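Local coordinates for NAD(P)H dehydrogenase (quinone) (Deinococcus radiodurans, PDB 1YDG), which catalyses the reduction of quinones to quinols by NADH or NADPH, as an FMN-dependent homotetramer of the WrbA family, at residues Y14-T19 against P87-G92; Y21-E26 against A169-N174; V43-P48 against D56-N61; S85-T88 against A93-Q96; T137-A142 against A147-P152. One frame throughout, in Å; residues are numbered along the deposited sequence.

Overall arrangement
All five contacts belong to a flavodoxin-like fold of helices packed round a mainly parallel sheet. Contacts 2, 4 and 5 are buried: contact 2 sets helix 19-33 on strand 170-172 by apolar packing alone, contact 5 adds one backbone bond to its apolar core, and contact 4 depends on a serine hydroxyl. Contacts 1 and 3 are only partly buried and more polar. Contact 1 holds FMN-binding residues round a sulfate, and contact 3, whose centre lies about 11 Å from that of contact 1, joins it through Y14 and E45. Contacts 1 and 4 share strand 81-89, their centres about 5 Å apart. Contacts 3 and 5 are farthest separated, about 26 Å between centres.

Contact 1 of 5, residues Y14-T19 against P87-G92; sequences YSSTGT and PTRFGG. With SO4 (sulfate ion), chain J.
Y14 turns the edge of its ring to P87 and R89 at the ends of strands 8-13 and 81-89, where the flavodoxin-like fold has its FMN-binding loop. With CG anti to the backbone N (chi1 179°), the Y14 ring runs beside its own carbonyl and brings CD2 to 3.8 Å from P87 CD. R89 NH2 also lies near the ring plane, 4.0 Å from Y14 CE2. The Y14 side chain crosses both partners at about a right angle, and the ring and guanidinium planes stand 81° apart, which rules out a parallel cation-pi stack. S16 OG sits in plane at the guanidinium edge, 3.1 Å from R89 NH2, and donates a 2.9 Å hydrogen bond to Y14 OH. That hydroxyl is further bonded to E45 of the neighbouring loop, and a water accepts from R89 NH2 while donating weakly to Y14 OH. A phenylalanine in place of Y14 lacks the hydroxyl, and would probably leave S16 OG without its acceptor and the E45 carboxylate without one of its partners. Residues S15 to T19 and T88 to F90 bind FMN; here the loop wraps a sulfate, probably from the crystallisation liquor, placed as an FMN phosphate probably would be. S15 OG donates to sulfate O4 at 2.7 Å and T17 OG1 to O1 at 2.6 Å, while P87 CB comes 3.4 Å from sulfate O2. Backbone amides of S16, T19 and G20 also bond the anion, and T17 N points almost straight at sulfate O3, 2.9 Å away with an N-H...O angle of 171°.

Contact 2 of 5, residues Y21-E26 against A169-N174; sequences YAMAQE and ASVTAN
M23 reaches from helix 19-33 to V171 on strand 170-172, one of the helix-on-sheet contacts that build the flavodoxin-like fold. The helix and strand backbones stay well apart, with M23 CA 8.6 Å from V171 CA, and the methionine spans the gap. Its tight part is small and wholly apolar. M23 SD lies 3.7 Å from V171 CG2, and the bend at the thioether (chi3 70°) folds CE back to 3.7 Å from the same V171 CG2, so two atoms of the methionine rest on one methyl. The two side chains run past each other in opposite directions, an overlap of flanks. CE then continues toward A169, ending 4.4 Å from A169 CB, a looser approach. I186 of helix 180-204 and M121 of strand 117-124 also touch both M23 and A169, which places this packing inside the protein. On the strand, the neighbouring S170 points away from the helix, hydrogen-bonds N165 and packs on N128 of the third subunit. E26, one turn on from M23, is buried but serves another surface: its two carboxylate oxygens form salt bridges to R183 and R187. The more open side of the helix carries Y21 and Q25, which take no part in gripping the strand and are partly exposed. There the helix turn is tied by Q25 N to Y21 O at 2.9 Å, and the side chain of Q25 runs alongside the helix so that its NE2 stands 3.3 Å above the plane of the Y21 ring, over its centre.

Contact 3 of 5, residues V43-P48 against D56-N61; sequences VRETAP and DAWKAN
E45 and A47, two residues of the loop after strand 37-42, meet the indole of W58 on helix 56-64. V43 still bonds the F13 backbone of strand 8-13, and R44 turns outward to a salt bridge with E70. E45 then points at the helix: CG is anti to the backbone N, and the bend at chi2 (58°) brings the carboxylate to the indole edge, its plane 65° from that of the ring. W58 NE1 donates to E45 OE2 over 3.1 Å, with an N-H...O angle of 150°. The oxygen lies in the indole plane, yet the N-H meets it from above the carboxylate plane. Y14 OH bonds OE2 as well, and more strongly. The other oxygen, E45 OE1, is met on its anti side by A47 N at 2.9 Å and is bonded by Q96 NE2 as well, so four groups fix the carboxylate's rotation and would probably stabilise its negative charge. An alanine in place of E45 would probably leave W58 NE1 and Y14 OH without their shared partner and set the loop at A47 free to shift. T46 points away; A47 turns back, its CB 3.4 Å from W58 CZ2 and 3.5 Å from W58 CH2, an oblique approach to the benzene part of the indole. P48 closes the segment as N-cap of helix 49-52. That short helix packs V51 and I52 on W58, while Y14 and S16 of the FMN-binding loop after strand 8-13 also touch the indole, which is wedged between helix 49-52 and two loops that follow neighbouring strands.

Contact 4 of 5, residues S85-T88 against A93-Q96; sequences SSPT and ATSQ
S86 OG is gripped by three groups, two of them from T94 across the contact. T94 N donates to it over 3.2 Å in a nearly straight bond, the N-H...O angle being 173°. T94 OG1 adds a weak bond to S86 OG at 3.4 Å. The serine hydroxyl in turn donates to the carbonyl of the next residue, P87 O, at 2.8 Å and tilted 22° from the carbonyl plane. The S86 hydroxyl is swung opposite the backbone N (chi1 178°), which holds it out toward the start of helix 95-102, where these bonds use it as both acceptor and donor. T94 is the N-cap of that helix: besides reaching S86, its OG1 accepts from M97 N. Its methyl serves the apolar side, with T94 CG2 3.9 Å from P87 CG, slanting across the proline ring. A93 CB lies 3.8 Å from S86 OG. The buried hydroxyl thus ties the strand to the N-cap of the helix that follows it after a tight reversal. Strand 81-89 runs between strands 8-13 and 117-124, S85 bonding the backbones of V12 and Y14, and S86 that of M121. Helix 95-102 lays M97 on S86 and starts against the second subunit, where D102 of that subunit accepts from S95 N and packs on Q96.

Contact 5 of 5, residues T137-A142 against A147-P152; sequences TLYMTA and AVLTPP
L149 drives its forked end between Y139 and A142, one turn apart on helix 131-144. L149 CD1 lies 3.8 Å from Y139 CD1, and the other methyl, L149 CD2, is 3.7 Å from A142 CB. CG stands anti to the carbonyl carbon (chi1 -48°), which sends the fork to the helix, and the leucine slides past the tyrosine in the opposite direction. Outward on one side, A142 CB meets A147 CB at 4.0 Å. On the other, the far end of the tyrosine crosses P151 at a slant, with Y139 OH 3.6 Å from P151 CB. The buried hydroxyl is satisfied beyond the two segments, by hydrogen bonds with Y167 O and A120 N. At the polar edge A147 N donates to A142 O over 3.3 Å, at an N-H...O angle of 162°, closing the turn that contains the FMN-binding H144. M143 of the fourth subunit packs on both Y139 and P151. Helix 131-144 lying on the strand it leads into, with that strand parallel to 117-124, is the beta-alpha-beta crossover on which the flavodoxin-like fold is built.

Contact 1 of 5, residues Y14-T19 against P87-G92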
# COMPACT_ATOMS: atom_id res chain seq x y z
N TYR B 14 -6.08 -13.04 15.47
CA TYR B 14 -4.88 -13.70 15.95
C TYR B 14 -4.30 -12.88 17.09
O TYR B 14 -4.30 -11.65 17.05
CB TYR B 14 -3.82 -13.90 14.85
CG TYR B 14 -2.62 -14.56 15.47
CD1 TYR B 14 -2.68 -15.88 15.87
CD2 TYR B 14 -1.49 -13.82 15.80
CE1 TYR B 14 -1.60 -16.48 16.52
CE2 TYR B 14 -0.41 -14.40 16.47
CZ TYR B 14 -0.47 -15.74 16.82
OH TYR B 14 0.57 -16.32 17.48
N SER B 15 -3.80 -13.57 18.12
CA SER B 15 -3.11 -12.93 19.23
C SER B 15 -2.03 -13.87 19.77
O SER B 15 -2.32 -15.03 20.09
CB SER B 15 -4.11 -12.57 20.34
OG SER B 15 -3.46 -11.83 21.37
N SER B 16 -0.78 -13.38 19.85
CA SER B 16 0.26 -14.11 20.56
C SER B 16 0.19 -13.79 22.05
O SER B 16 0.03 -14.68 22.88
CB SER B 16 1.65 -13.74 20.06
OG SER B 16 1.82 -14.05 18.70
N THR B 17 0.34 -12.51 22.38
CA THR B 17 0.61 -12.09 23.75
C THR B 17 -0.56 -11.42 24.46
O THR B 17 -0.37 -10.78 25.49
CB THR B 17 1.89 -11.22 23.80
OG1 THR B 17 1.83 -10.18 22.80
CG2 THR B 17 3.13 -12.08 23.53
N GLY B 18 -1.77 -11.56 23.91
CA GLY B 18 -2.98 -11.06 24.57
C GLY B 18 -3.57 -9.72 24.13
O GLY B 18 -4.72 -9.43 24.46
N THR B 19 -2.84 -8.90 23.38
CA THR B 19 -3.39 -7.60 23.01
C THR B 19 -4.57 -7.74 22.04
O THR B 19 -5.61 -7.15 22.25
CB THR B 19 -2.30 -6.65 22.44
OG1 THR B 19 -1.30 -6.47 23.43
CG2 THR B 19 -2.89 -5.27 22.07
N PRO B 87 -1.94 -8.74 15.06
CA PRO B 87 -0.80 -7.87 15.33
C PRO B 87 0.03 -7.73 14.07
O PRO B 87 -0.03 -8.58 13.17
CB PRO B 87 -0.02 -8.59 16.43
CG PRO B 87 -0.53 -10.00 16.44
CD PRO B 87 -1.85 -10.04 15.75
N THR B 88 0.77 -6.64 13.96
CA THR B 88 1.65 -6.47 12.81
C THR B 88 2.88 -7.34 12.94
O THR B 88 3.40 -7.51 14.05
CB THR B 88 2.10 -5.02 12.65
OG1 THR B 88 2.67 -4.85 11.34
CG2 THR B 88 3.17 -4.66 13.66
N ARG B 89 3.32 -7.92 11.82
CA ARG B 89 4.66 -8.49 11.68
C ARG B 89 5.34 -7.83 10.49
O ARG B 89 4.99 -8.10 9.35
CB ARG B 89 4.63 -9.99 11.37
CG ARG B 89 4.06 -10.86 12.44
CD ARG B 89 4.97 -10.99 13.64
NE ARG B 89 4.33 -11.87 14.62
CZ ARG B 89 3.62 -11.47 15.66
NH1 ARG B 89 3.43 -10.18 15.94
NH2 ARG B 89 3.08 -12.39 16.45
N PHE B 90 6.34 -6.99 10.75
CA PHE B 90 7.04 -6.23 9.69
C PHE B 90 6.06 -5.57 8.71
O PHE B 90 6.24 -5.65 7.49
CB PHE B 90 8.04 -7.12 8.93
CG PHE B 90 9.00 -7.90 9.82
CD1 PHE B 90 9.90 -7.24 10.63
CD2 PHE B 90 8.97 -9.28 9.86
CE1 PHE B 90 10.78 -7.94 11.44
CE2 PHE B 90 9.85 -10.00 10.67
CZ PHE B 90 10.75 -9.33 11.46
N GLY B 91 5.01 -4.97 9.23
CA GLY B 91 4.08 -4.20 8.40
C GLY B 91 3.07 -5.00 7.60
O GLY B 91 2.36 -4.43 6.77
N GLY B 92 3.01 -6.31 7.86
CA GLY B 92 1.98 -7.19 7.30
C GLY B 92 1.29 -7.94 8.43
O GLY B 92 1.61 -7.76 9.61
S SO4 J . -0.71 -9.58 20.51
O1 SO4 J . -0.52 -9.37 21.95
O2 SO4 J . -0.32 -8.39 19.78
O3 SO4 J . 0.12 -10.72 20.13
O4 SO4 J . -2.12 -9.83 20.23
O HOH W 1 3.76 -15.28 16.71

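Contact 2 of 5, residues Y21-E26 against A169-N174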
# COMPACT_ATOMS: atom_id res chain seq x y z
N TYR B 21 -6.49 -10.33 21.66
CA TYR B 21 -7.55 -10.97 22.39
C TYR B 21 -8.35 -9.91 23.18
O TYR B 21 -9.58 -9.93 23.17
CB TYR B 21 -6.99 -12.06 23.31
CG TYR B 21 -8.00 -12.86 24.11
CD1 TYR B 21 -9.21 -13.26 23.56
CD2 TYR B 21 -7.72 -13.27 25.42
CE1 TYR B 21 -10.14 -14.01 24.30
CE2 TYR B 21 -8.63 -14.01 26.16
CZ TYR B 21 -9.84 -14.38 25.59
OH TYR B 21 -10.76 -15.14 26.30
N ALA B 22 -7.67 -8.99 23.85
CA ALA B 22 -8.39 -7.92 24.59
C ALA B 22 -9.21 -7.07 23.61
O ALA B 22 -10.36 -6.74 23.87
CB ALA B 22 -7.41 -7.05 25.35
N MET B 23 -8.61 -6.75 22.46
CA MET B 23 -9.29 -5.96 21.45
C MET B 23 -10.50 -6.70 20.91
O MET B 23 -11.54 -6.11 20.74
CB MET B 23 -8.35 -5.63 20.29
CG MET B 23 -7.19 -4.72 20.66
SD MET B 23 -6.03 -4.54 19.30
CE MET B 23 -6.99 -3.56 18.19
N ALA B 24 -10.34 -7.99 20.63
CA ALA B 24 -11.40 -8.79 20.04
C ALA B 24 -12.55 -8.97 21.01
O ALA B 24 -13.71 -8.92 20.60
CB ALA B 24 -10.86 -10.12 19.57
N GLN B 25 -12.24 -9.14 22.30
CA GLN B 25 -13.28 -9.19 23.32
C GLN B 25 -14.07 -7.88 23.37
O GLN B 25 -15.29 -7.91 23.46
CB GLN B 25 -12.71 -9.50 24.70
CG GLN B 25 -12.06 -10.87 24.83
CD GLN B 25 -11.52 -11.11 26.24
OE1 GLN B 25 -12.28 -11.42 27.14
NE2 GLN B 25 -10.22 -10.93 26.42
N GLU B 26 -13.38 -6.75 23.27
CA GLU B 26 -14.05 -5.44 23.24
C GLU B 26 -14.96 -5.32 22.01
O GLU B 26 -16.12 -4.87 22.10
CB GLU B 26 -13.01 -4.30 23.28
CG GLU B 26 -13.59 -2.92 23.50
CD GLU B 26 -14.17 -2.71 24.91
OE1 GLU B 26 -13.61 -3.24 25.89
OE2 GLU B 26 -15.17 -2.00 25.04
N ALA B 169 -9.08 0.34 14.10
CA ALA B 169 -8.48 0.44 15.43
C ALA B 169 -7.08 -0.13 15.41
O ALA B 169 -6.84 -1.18 14.82
CB ALA B 169 -9.34 -0.30 16.47
N SER B 170 -6.14 0.60 16.00
CA SER B 170 -4.78 0.11 16.13
C SER B 170 -4.18 0.59 17.42
O SER B 170 -4.19 1.79 17.73
CB SER B 170 -3.91 0.47 14.92
OG SER B 170 -3.68 1.85 14.81
N VAL B 171 -3.67 -0.38 18.17
CA VAL B 171 -3.23 -0.23 19.53
C VAL B 171 -1.72 -0.40 19.58
O VAL B 171 -1.16 -1.22 18.86
CB VAL B 171 -3.90 -1.31 20.39
CG1 VAL B 171 -3.29 -1.41 21.77
CG2 VAL B 171 -5.40 -1.06 20.47
N THR B 172 -1.06 0.38 20.44
CA THR B 172 0.37 0.20 20.71
C THR B 172 0.52 -0.81 21.86
O THR B 172 0.12 -0.54 23.00
CB THR B 172 1.07 1.53 21.00
OG1 THR B 172 0.87 2.42 19.90
CG2 THR B 172 2.57 1.33 21.18
N ALA B 173 1.06 -1.98 21.52
CA ALA B 173 1.17 -3.12 22.43
C ALA B 173 2.25 -2.87 23.48
O ALA B 173 3.44 -2.73 23.13
CB ALA B 173 1.49 -4.40 21.64
N ASN B 174 1.83 -2.80 24.75
CA ASN B 174 2.72 -2.48 25.88
C ASN B 174 2.64 -3.49 27.05
O ASN B 174 3.28 -3.29 28.09
CB ASN B 174 2.47 -1.03 26.36
CG ASN B 174 1.52 -0.94 27.56
OD1 ASN B 174 0.45 -1.56 27.59
ND2 ASN B 174 1.92 -0.16 28.56

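Contact 3 of 5, residues V43-P48 against D56-N61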
# COMPACT_ATOMS: atom_id res chain seq x y z
N VAL B 43 -7.66 -17.35 15.67
CA VAL B 43 -6.92 -17.94 14.58
C VAL B 43 -5.98 -19.02 15.14
O VAL B 43 -5.21 -18.78 16.07
CB VAL B 43 -6.11 -16.85 13.79
CG1 VAL B 43 -5.14 -17.49 12.81
CG2 VAL B 43 -7.04 -15.89 13.05
N ARG B 44 -6.02 -20.18 14.51
CA ARG B 44 -5.15 -21.30 14.86
C ARG B 44 -3.69 -20.89 14.97
O ARG B 44 -3.14 -20.20 14.08
CB ARG B 44 -5.27 -22.44 13.84
CG ARG B 44 -4.51 -23.68 14.26
CD ARG B 44 -4.48 -24.76 13.21
NE ARG B 44 -5.78 -25.42 13.12
CZ ARG B 44 -5.99 -26.62 12.57
NH1 ARG B 44 -4.98 -27.31 12.02
NH2 ARG B 44 -7.22 -27.13 12.56
N GLU B 45 -3.08 -21.33 16.06
CA GLU B 45 -1.69 -21.08 16.34
C GLU B 45 -0.85 -22.11 15.61
O GLU B 45 -1.06 -23.32 15.74
CB GLU B 45 -1.45 -21.16 17.86
CG GLU B 45 -0.04 -20.96 18.27
CD GLU B 45 0.48 -19.62 17.81
OE1 GLU B 45 1.18 -19.59 16.77
OE2 GLU B 45 0.13 -18.61 18.44
N THR B 46 0.09 -21.63 14.81
CA THR B 46 0.99 -22.50 14.07
C THR B 46 2.39 -22.59 14.69
O THR B 46 3.15 -23.50 14.34
CB THR B 46 1.13 -22.01 12.62
OG1 THR B 46 1.62 -20.67 12.63
CG2 THR B 46 -0.23 -22.03 11.92
N ALA B 47 2.75 -21.65 15.57
CA ALA B 47 4.10 -21.64 16.15
C ALA B 47 4.46 -22.97 16.79
O ALA B 47 3.62 -23.59 17.44
CB ALA B 47 4.24 -20.53 17.16
N PRO B 48 5.73 -23.42 16.63
CA PRO B 48 6.14 -24.62 17.36
C PRO B 48 6.09 -24.37 18.87
O PRO B 48 6.29 -23.23 19.30
CB PRO B 48 7.58 -24.88 16.88
CG PRO B 48 7.88 -23.87 15.82
CD PRO B 48 6.81 -22.84 15.81
N ASP B 56 6.52 -15.91 28.37
CA ASP B 56 5.45 -16.03 29.35
C ASP B 56 4.09 -15.54 28.86
O ASP B 56 3.08 -16.20 29.07
CB ASP B 56 5.80 -15.23 30.61
CG ASP B 56 4.65 -15.19 31.60
OD1 ASP B 56 4.35 -14.07 32.09
OD2 ASP B 56 4.07 -16.27 31.87
N ALA B 57 4.04 -14.36 28.25
CA ALA B 57 2.75 -13.78 27.87
C ALA B 57 2.11 -14.55 26.74
O ALA B 57 0.90 -14.57 26.62
CB ALA B 57 2.88 -12.29 27.52
N TRP B 58 2.94 -15.22 25.92
CA TRP B 58 2.45 -16.07 24.83
C TRP B 58 1.83 -17.36 25.37
O TRP B 58 0.69 -17.69 25.05
CB TRP B 58 3.57 -16.38 23.84
CG TRP B 58 3.10 -16.85 22.47
CD1 TRP B 58 1.85 -17.28 22.11
CD2 TRP B 58 3.92 -16.98 21.30
NE1 TRP B 58 1.84 -17.63 20.78
CE2 TRP B 58 3.09 -17.47 20.26
CE3 TRP B 58 5.26 -16.74 21.03
CZ2 TRP B 58 3.57 -17.71 18.97
CZ3 TRP B 58 5.74 -16.96 19.73
CH2 TRP B 58 4.89 -17.45 18.72
N LYS B 59 2.58 -18.09 26.19
CA LYS B 59 2.03 -19.26 26.88
C LYS B 59 0.77 -18.93 27.64
O LYS B 59 -0.21 -19.66 27.56
CB LYS B 59 3.01 -19.87 27.86
CG LYS B 59 4.02 -20.77 27.22
CD LYS B 59 4.83 -21.50 28.25
CE LYS B 59 4.31 -22.90 28.47
NZ LYS B 59 5.03 -23.49 29.61
N ALA B 60 0.81 -17.84 28.40
CA ALA B 60 -0.32 -17.45 29.23
C ALA B 60 -1.54 -17.16 28.37
O ALA B 60 -2.64 -17.59 28.70
CB ALA B 60 0.03 -16.24 30.06
N ASN B 61 -1.33 -16.46 27.26
CA ASN B 61 -2.45 -16.06 26.41
C ASN B 61 -3.09 -17.24 25.73
O ASN B 61 -4.30 -17.31 25.62
CB ASN B 61 -2.04 -15.03 25.37
CG ASN B 61 -3.21 -14.54 24.54
OD1 ASN B 61 -4.22 -14.06 25.08
ND2 ASN B 61 -3.08 -14.64 23.23

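Contact 4 of 5, residues S85-T88 against A93-Q96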
# COMPACT_ATOMS: atom_id res chain seq x y z
N SER B 85 -8.57 -9.12 12.97
CA SER B 85 -7.59 -8.47 13.82
C SER B 85 -6.31 -9.28 13.84
O SER B 85 -6.33 -10.49 14.12
CB SER B 85 -8.15 -8.29 15.24
OG SER B 85 -7.24 -7.59 16.06
N SER B 86 -5.19 -8.63 13.53
CA SER B 86 -3.89 -9.24 13.64
C SER B 86 -2.85 -8.28 14.18
O SER B 86 -2.81 -7.15 13.72
CB SER B 86 -3.41 -9.69 12.27
OG SER B 86 -2.13 -10.25 12.37
N PRO B 87 -1.94 -8.74 15.06
CA PRO B 87 -0.80 -7.87 15.33
C PRO B 87 0.03 -7.73 14.07
O PRO B 87 -0.03 -8.58 13.17
CB PRO B 87 -0.02 -8.59 16.43
CG PRO B 87 -0.53 -10.00 16.44
CD PRO B 87 -1.85 -10.04 15.75
N THR B 88 0.77 -6.64 13.96
CA THR B 88 1.65 -6.47 12.81
C THR B 88 2.88 -7.34 12.94
O THR B 88 3.40 -7.51 14.05
CB THR B 88 2.10 -5.02 12.65
OG1 THR B 88 2.67 -4.85 11.34
CG2 THR B 88 3.17 -4.66 13.66
N ALA B 93 0.30 -8.75 8.09
CA ALA B 93 -0.34 -9.57 9.10
C ALA B 93 0.58 -10.75 9.48
O ALA B 93 1.51 -11.08 8.76
CB ALA B 93 -1.69 -10.06 8.60
N THR B 94 0.32 -11.36 10.62
CA THR B 94 1.05 -12.56 11.01
C THR B 94 0.84 -13.69 10.02
O THR B 94 -0.23 -13.80 9.40
CB THR B 94 0.59 -13.07 12.38
OG1 THR B 94 -0.82 -13.36 12.33
CG2 THR B 94 0.88 -12.05 13.47
N SER B 95 1.82 -14.57 9.91
CA SER B 95 1.67 -15.79 9.11
C SER B 95 0.46 -16.61 9.57
O SER B 95 -0.19 -17.26 8.76
CB SER B 95 2.94 -16.65 9.15
OG SER B 95 3.25 -17.04 10.47
N GLN B 96 0.12 -16.53 10.86
CA GLN B 96 -0.99 -17.32 11.39
C GLN B 96 -2.30 -16.82 10.76
O GLN B 96 -3.15 -17.62 10.33
CB GLN B 96 -1.03 -17.25 12.92
CG GLN B 96 0.13 -17.97 13.63
CD GLN B 96 1.31 -17.06 14.00
OE1 GLN B 96 1.55 -16.04 13.34
NE2 GLN B 96 2.04 -17.42 15.06

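Contact 5 of 5, residues T137-A142 against A147-P152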
# COMPACT_ATOMS: atom_id res chain seq x y z
N THR B 137 -3.10 -4.18 4.00
CA THR B 137 -2.95 -5.51 3.40
C THR B 137 -4.20 -6.37 3.63
O THR B 137 -4.59 -7.16 2.77
CB THR B 137 -1.72 -6.27 3.92
OG1 THR B 137 -1.85 -6.51 5.32
CG2 THR B 137 -0.46 -5.49 3.68
N LEU B 138 -4.83 -6.18 4.78
CA LEU B 138 -6.05 -6.93 5.12
C LEU B 138 -7.26 -6.47 4.30
O LEU B 138 -8.06 -7.30 3.84
CB LEU B 138 -6.33 -6.83 6.62
CG LEU B 138 -5.33 -7.58 7.51
CD1 LEU B 138 -5.63 -7.33 8.98
CD2 LEU B 138 -5.31 -9.11 7.22
N TYR B 139 -7.38 -5.15 4.09
CA TYR B 139 -8.43 -4.64 3.24
C TYR B 139 -8.22 -5.06 1.79
O TYR B 139 -9.21 -5.43 1.12
CB TYR B 139 -8.60 -3.10 3.33
CG TYR B 139 -9.24 -2.65 4.62
CD1 TYR B 139 -10.61 -2.76 4.83
CD2 TYR B 139 -8.47 -2.09 5.63
CE1 TYR B 139 -11.18 -2.38 6.01
CE2 TYR B 139 -9.05 -1.70 6.83
CZ TYR B 139 -10.40 -1.83 7.01
OH TYR B 139 -10.96 -1.43 8.21
N MET B 140 -6.97 -5.02 1.30
CA MET B 140 -6.70 -5.42 -0.09
C MET B 140 -7.14 -6.87 -0.34
O MET B 140 -7.76 -7.17 -1.37
CB MET B 140 -5.24 -5.25 -0.49
CG MET B 140 -4.72 -3.80 -0.55
SD MET B 140 -5.70 -2.56 -1.44
CE MET B 140 -6.56 -1.80 -0.08
N THR B 141 -6.82 -7.76 0.59
CA THR B 141 -7.29 -9.17 0.55
C THR B 141 -8.81 -9.27 0.46
O THR B 141 -9.36 -10.04 -0.35
CB THR B 141 -6.76 -9.95 1.80
OG1 THR B 141 -5.36 -10.19 1.61
CG2 THR B 141 -7.47 -11.27 2.01
N ALA B 142 -9.51 -8.49 1.28
CA ALA B 142 -10.97 -8.50 1.26
C ALA B 142 -11.54 -8.06 -0.08
O ALA B 142 -12.62 -8.50 -0.47
CB ALA B 142 -11.53 -7.66 2.39
N ALA B 147 -15.85 -8.05 -0.93
CA ALA B 147 -16.38 -7.56 0.32
C ALA B 147 -16.74 -6.08 0.18
O ALA B 147 -16.25 -5.39 -0.72
CB ALA B 147 -15.37 -7.75 1.43
N VAL B 148 -17.64 -5.63 1.04
CA VAL B 148 -17.98 -4.24 1.20
C VAL B 148 -17.19 -3.73 2.39
O VAL B 148 -17.45 -4.14 3.53
CB VAL B 148 -19.49 -4.12 1.43
CG1 VAL B 148 -19.93 -2.67 1.71
CG2 VAL B 148 -20.22 -4.70 0.25
N LEU B 149 -16.20 -2.87 2.15
CA LEU B 149 -15.27 -2.49 3.19
C LEU B 149 -15.85 -1.36 4.01
O LEU B 149 -16.28 -0.36 3.45
CB LEU B 149 -13.91 -2.11 2.60
CG LEU B 149 -13.34 -3.10 1.57
CD1 LEU B 149 -11.93 -2.76 1.24
CD2 LEU B 149 -13.42 -4.52 2.07
N THR B 150 -15.90 -1.53 5.34
CA THR B 150 -16.51 -0.54 6.23
C THR B 150 -15.54 -0.00 7.28
O THR B 150 -15.78 -0.13 8.48
CB THR B 150 -17.75 -1.08 6.95
OG1 THR B 150 -17.37 -2.17 7.81
CG2 THR B 150 -18.81 -1.51 5.96
N PRO B 151 -14.47 0.67 6.84
CA PRO B 151 -13.53 1.19 7.83
C PRO B 151 -14.18 2.37 8.61
O PRO B 151 -15.12 2.98 8.11
CB PRO B 151 -12.37 1.65 6.96
CG PRO B 151 -13.00 2.11 5.71
CD PRO B 151 -14.08 1.05 5.47
N PRO B 152 -13.70 2.65 9.83
CA PRO B 152 -14.31 3.69 10.65
C PRO B 152 -14.15 5.12 10.17
O PRO B 152 -15.00 5.96 10.49
CB PRO B 152 -13.62 3.53 12.00
CG PRO B 152 -12.37 2.85 11.73
CD PRO B 152 -12.58 1.99 10.52